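Local atomic coordinates of adhesion and penetration protein autotransporter (Haemophilus influenzae, PDB entry 3SYJ), a protein that promotes bacterial aggregation, adherence to host cells and invasion through its secreted passenger domain, which also carries a probable serine protease. Residues D355-A360 with T378-G383; D888-V893 with T924-H929. All blocks are in the same frame, centred on the assembly; numbering follows the deposited sequence.

Interaction 1: D355-A360 with T378-G383; sequences DINQGA and TWQGAG
Thr378, Gln380 and Ile356 bury the largest areas where 355-360 and 378-383 run side by side, with 356-357 and 379-380 paired as short parallel strands on successive turns of the passenger beta-helix; the two directions differ by just 6°, and Ile356 pairs with Trp379, Asn357 with Gln380. Thr378 is gripped through its backbone: its O accepts from Ile356 N at 2.9 Å, and its N donates to Asp355 OD1, also at 2.9 Å, meeting that oxygen from above the carboxylate plane. Its hydroxyl stands between its own backbone N and carbonyl carbon (chi1 61°), from where OG1 reaches a water 2.6 Å away that in turn donates to Ile356 O.

Gln380 sits on the opposite sheet face from Ile356 and Trp379. Its carbonyl O accepts a hydrogen bond from Gln358 N at 2.8 Å in a nearly linear C=O...N approach, whereas Gln380 N makes only a weak bond to Ile356 O. Gln380 and Asn357 point the same way and lie side by side with amide planes 24° apart, but Asn357 ND2 and Gln380 OE1 meet at too poor an angle to bond; Gln380 NE2 is instead bound by Asp402, and Asn357 OD1 turns back to Gly359 N at 3.0 Å, an Asx turn.

On the interior face Ile356 CG2 rests obliquely against Trp379 CD1 at 3.9 Å, with Leu306 and Leu363 adding to this core. The indole nitrogen is satisfied within it: Gln358 OE1 lies exactly in the ring plane, at the edge, 2.8 Å from Trp379 NE1.

Interaction 2: D888-V893 with T924-H929; sequences DYILSV and TLENDH
Leu925 and Val893 cross at an oblique angle, Leu925 CD1 lying 3.9 Å from Val893 CG2, on one side of a parallel strand pair in the pertactin-like part of the beta-helical passenger. The pairing of Ile890 with Thr924 and Leu891 with Leu925 sends side chains alternately to the two faces. Leu925 carries its CG anti to the backbone N (chi1 -175°), which brings CD1 over the neighbouring strand, 3.5 Å from Leu891 O. Leu939 touches both Leu891 and Leu925, while Phe867 packs on Leu891 and Val893; the two leucines are buried in this apolar layer, with Val893 at its partly exposed margin.

The other face is more open and more polar. Ile890 CG2 leans obliquely on Glu926 CB at 4.1 Å, and the extended Glu926 side chain projects outward, across the strand direction, its carboxylate turning back so that OE1 comes 3.0 Å from Ser892 OG. This bond is weak and not settled, since Ser892 OG is also hydrogen-bonded to Tyr824 OH and its one proton cannot be assigned.

Backbone bonds fix this register. Leu891 is held at both ends: its N donates to Thr924 O almost straight (176° at the hydrogen), and its O receives Glu926 N at 2.7 Å. A type II turn runs from Leu925 to Asp928, closed by Asp928 N on Leu925 O. Past the paired residues a water bridges the two segments, accepting from Val893 N at 3.0 Å and donating to Glu926 O at 2.8 Å.

Interactions 1 and 2 are two samples of the same construction, parallel strand pairing between successive passes of the chain, taken far apart along the passenger domain. Their centres are about 96 Å apart and their nearest atoms about 82 Å, so neither can touch the other; they also fall on opposite sides of the chain's centre, with their own centres about 36 Å and about 60 Å from it. They follow in series: 355-360/378-383 closes before 888-893/924-929 opens. Both lie away from Ser218, the probable protease nucleophile. Interaction 1 nevertheless reaches the peptidase-family region, since Lys123 and Phe124 bond to Gly381 and Ala382, whereas interaction 2 belongs to the C-terminal, pertactin-like region.

Interaction 1: D355-A360 with T378-G383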
# COMPACT_ATOMS: atom_id res chain seq x y z
N ASP A 355 -37.81 -29.55 57.39
CA ASP A 355 -38.29 -29.44 56.02
C ASP A 355 -39.50 -28.53 56.00
O ASP A 355 -40.28 -28.48 56.96
CB ASP A 355 -38.69 -30.81 55.48
CG ASP A 355 -37.51 -31.70 55.22
OD1 ASP A 355 -36.37 -31.18 55.26
OD2 ASP A 355 -37.72 -32.90 54.98
N ILE A 356 -39.65 -27.80 54.90
CA ILE A 356 -40.79 -26.91 54.73
C ILE A 356 -41.47 -27.12 53.39
O ILE A 356 -40.85 -27.04 52.33
CB ILE A 356 -40.37 -25.43 54.85
CG1 ILE A 356 -39.90 -25.14 56.28
CG2 ILE A 356 -41.54 -24.52 54.46
CD1 ILE A 356 -41.02 -25.14 57.29
N ASN A 357 -42.76 -27.40 53.43
CA ASN A 357 -43.64 -27.40 52.29
C ASN A 357 -44.72 -26.35 52.46
O ASN A 357 -45.69 -26.53 53.15
CB ASN A 357 -44.25 -28.78 52.07
CG ASN A 357 -45.04 -28.89 50.80
OD1 ASN A 357 -45.27 -27.95 50.10
ND2 ASN A 357 -45.41 -30.07 50.49
N GLN A 358 -44.47 -25.24 51.82
CA GLN A 358 -45.32 -24.09 51.83
C GLN A 358 -46.59 -24.22 50.97
O GLN A 358 -47.45 -23.40 51.02
CB GLN A 358 -44.46 -22.90 51.42
CG GLN A 358 -44.51 -21.73 52.34
CD GLN A 358 -43.57 -20.62 51.97
OE1 GLN A 358 -42.52 -20.83 51.47
NE2 GLN A 358 -43.97 -19.45 52.25
N GLY A 359 -46.67 -25.27 50.19
CA GLY A 359 -47.75 -25.43 49.27
C GLY A 359 -47.78 -24.35 48.22
O GLY A 359 -46.86 -24.23 47.47
N ALA A 360 -48.84 -23.55 48.21
CA ALA A 360 -48.94 -22.48 47.22
C ALA A 360 -48.36 -21.16 47.74
O ALA A 360 -48.31 -20.16 47.02
CB ALA A 360 -50.38 -22.28 46.79
N THR A 378 -35.10 -29.28 53.55
CA THR A 378 -35.44 -28.83 52.19
C THR A 378 -36.56 -27.78 52.17
O THR A 378 -37.27 -27.59 53.17
CB THR A 378 -35.87 -30.01 51.30
OG1 THR A 378 -37.04 -30.63 51.86
CG2 THR A 378 -34.75 -31.04 51.19
N TRP A 379 -36.71 -27.08 51.05
CA TRP A 379 -37.84 -26.16 50.87
C TRP A 379 -38.61 -26.45 49.59
O TRP A 379 -38.05 -26.92 48.60
CB TRP A 379 -37.40 -24.70 50.87
CG TRP A 379 -38.54 -23.73 50.57
CD1 TRP A 379 -39.44 -23.24 51.47
CD2 TRP A 379 -38.88 -23.15 49.30
NE1 TRP A 379 -40.33 -22.40 50.84
CE2 TRP A 379 -40.01 -22.32 49.51
CE3 TRP A 379 -38.36 -23.26 48.00
CZ2 TRP A 379 -40.62 -21.60 48.47
CZ3 TRP A 379 -38.97 -22.54 46.97
CH2 TRP A 379 -40.09 -21.72 47.22
N GLN A 380 -39.90 -26.13 49.63
CA GLN A 380 -40.81 -26.36 48.52
C GLN A 380 -41.99 -25.39 48.64
O GLN A 380 -42.64 -25.34 49.68
CB GLN A 380 -41.33 -27.79 48.56
CG GLN A 380 -42.10 -28.22 47.33
CD GLN A 380 -42.58 -29.65 47.41
OE1 GLN A 380 -42.63 -30.24 48.49
NE2 GLN A 380 -42.93 -30.22 46.27
N GLY A 381 -42.25 -24.62 47.59
CA GLY A 381 -43.31 -23.64 47.63
C GLY A 381 -43.55 -22.99 46.27
O GLY A 381 -43.04 -23.46 45.25
N ALA A 382 -44.32 -21.91 46.26
CA ALA A 382 -44.73 -21.29 45.01
C ALA A 382 -43.52 -20.82 44.20
O ALA A 382 -43.50 -20.96 42.97
CB ALA A 382 -45.66 -20.14 45.26
N GLY A 383 -42.52 -20.30 44.89
CA GLY A 383 -41.35 -19.74 44.23
C GLY A 383 -40.65 -18.71 45.09
O GLY A 383 -41.06 -18.45 46.22
O HOH W 1 -39.49 -29.71 51.64

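Interaction 2: D888-V893 with T924-H929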
# COMPACT_ATOMS: atom_id res chain seq x y z
N ASP A 888 -2.13 -18.28 -32.23
CA ASP A 888 -2.71 -17.37 -33.22
C ASP A 888 -3.43 -16.19 -32.58
O ASP A 888 -4.40 -16.38 -31.84
CB ASP A 888 -3.66 -18.12 -34.15
CG ASP A 888 -2.94 -18.79 -35.31
OD1 ASP A 888 -3.43 -18.66 -36.46
OD2 ASP A 888 -1.89 -19.43 -35.08
N TYR A 889 -2.99 -14.98 -32.89
CA TYR A 889 -3.55 -13.81 -32.25
C TYR A 889 -3.90 -12.69 -33.22
O TYR A 889 -3.33 -12.58 -34.30
CB TYR A 889 -2.59 -13.30 -31.17
CG TYR A 889 -2.19 -14.40 -30.22
CD1 TYR A 889 -3.04 -14.80 -29.19
CD2 TYR A 889 -0.97 -15.05 -30.35
CE1 TYR A 889 -2.68 -15.80 -28.32
CE2 TYR A 889 -0.60 -16.06 -29.49
CZ TYR A 889 -1.47 -16.43 -28.47
OH TYR A 889 -1.12 -17.44 -27.61
N ILE A 890 -4.87 -11.88 -32.82
CA ILE A 890 -5.26 -10.72 -33.59
C ILE A 890 -4.73 -9.47 -32.90
O ILE A 890 -4.81 -9.35 -31.68
CB ILE A 890 -6.78 -10.62 -33.73
CG1 ILE A 890 -7.30 -11.72 -34.66
CG2 ILE A 890 -7.19 -9.24 -34.25
CD1 ILE A 890 -8.81 -11.76 -34.79
N LEU A 891 -4.15 -8.57 -33.69
CA LEU A 891 -3.67 -7.30 -33.18
C LEU A 891 -4.58 -6.18 -33.63
O LEU A 891 -4.81 -6.00 -34.82
CB LEU A 891 -2.24 -7.03 -33.64
CG LEU A 891 -1.12 -7.39 -32.67
CD1 LEU A 891 -1.33 -8.79 -32.11
CD2 LEU A 891 0.24 -7.29 -33.35
N SER A 892 -5.12 -5.44 -32.68
CA SER A 892 -5.96 -4.30 -32.99
C SER A 892 -5.26 -3.04 -32.49
O SER A 892 -4.80 -3.00 -31.35
CB SER A 892 -7.33 -4.45 -32.34
OG SER A 892 -8.24 -3.51 -32.88
N VAL A 893 -5.18 -2.03 -33.33
CA VAL A 893 -4.43 -0.83 -32.98
C VAL A 893 -5.26 0.44 -33.12
O VAL A 893 -5.91 0.65 -34.14
CB VAL A 893 -3.16 -0.67 -33.85
CG1 VAL A 893 -2.45 0.64 -33.53
CG2 VAL A 893 -2.23 -1.86 -33.64
N THR A 924 -2.04 -11.19 -36.62
CA THR A 924 -2.80 -10.62 -37.72
C THR A 924 -3.33 -9.26 -37.31
O THR A 924 -3.98 -9.13 -36.28
CB THR A 924 -3.98 -11.51 -38.09
OG1 THR A 924 -3.50 -12.70 -38.71
CG2 THR A 924 -4.91 -10.78 -39.05
N LEU A 925 -3.04 -8.25 -38.12
CA LEU A 925 -3.52 -6.91 -37.85
C LEU A 925 -4.99 -6.79 -38.23
O LEU A 925 -5.39 -7.17 -39.33
CB LEU A 925 -2.68 -5.87 -38.59
CG LEU A 925 -2.99 -4.40 -38.31
CD1 LEU A 925 -2.74 -4.03 -36.85
CD2 LEU A 925 -2.18 -3.50 -39.22
N GLU A 926 -5.80 -6.28 -37.31
CA GLU A 926 -7.22 -6.05 -37.58
C GLU A 926 -7.36 -4.88 -38.55
O GLU A 926 -6.65 -3.88 -38.43
CB GLU A 926 -7.97 -5.77 -36.28
CG GLU A 926 -9.47 -5.55 -36.47
CD GLU A 926 -10.20 -5.22 -35.18
OE1 GLU A 926 -9.80 -5.74 -34.11
OE2 GLU A 926 -11.18 -4.45 -35.23
N ASN A 927 -8.29 -5.02 -39.49
CA ASN A 927 -8.47 -4.03 -40.56
C ASN A 927 -7.29 -4.04 -41.53
O ASN A 927 -7.23 -3.24 -42.46
CB ASN A 927 -8.68 -2.63 -39.99
CG ASN A 927 -10.03 -2.47 -39.32
OD1 ASN A 927 -11.02 -3.04 -39.77
ND2 ASN A 927 -10.07 -1.69 -38.25
N ASP A 928 -6.36 -4.95 -41.29
CA ASP A 928 -5.24 -5.18 -42.19
C ASP A 928 -4.22 -4.04 -42.24
O ASP A 928 -3.14 -4.19 -42.80
CB ASP A 928 -5.75 -5.45 -43.60
CG ASP A 928 -4.63 -5.69 -44.59
OD1 ASP A 928 -3.85 -6.65 -44.38
OD2 ASP A 928 -4.54 -4.92 -45.58
N HIS A 929 -4.57 -2.89 -41.66
CA HIS A 929 -3.67 -1.74 -41.74
C HIS A 929 -4.03 -0.62 -40.77
O HIS A 929 -5.16 -0.52 -40.30
CB HIS A 929 -3.62 -1.21 -43.17
CG HIS A 929 -4.94 -0.69 -43.67
ND1 HIS A 929 -5.53 0.45 -43.16
CD2 HIS A 929 -5.77 -1.14 -44.63
CE1 HIS A 929 -6.67 0.67 -43.78
NE2 HIS A 929 -6.85 -0.29 -44.68
O HOH W 2 -3.16 -14.77 -36.45
O HOH W 3 -6.06 -2.37 -36.17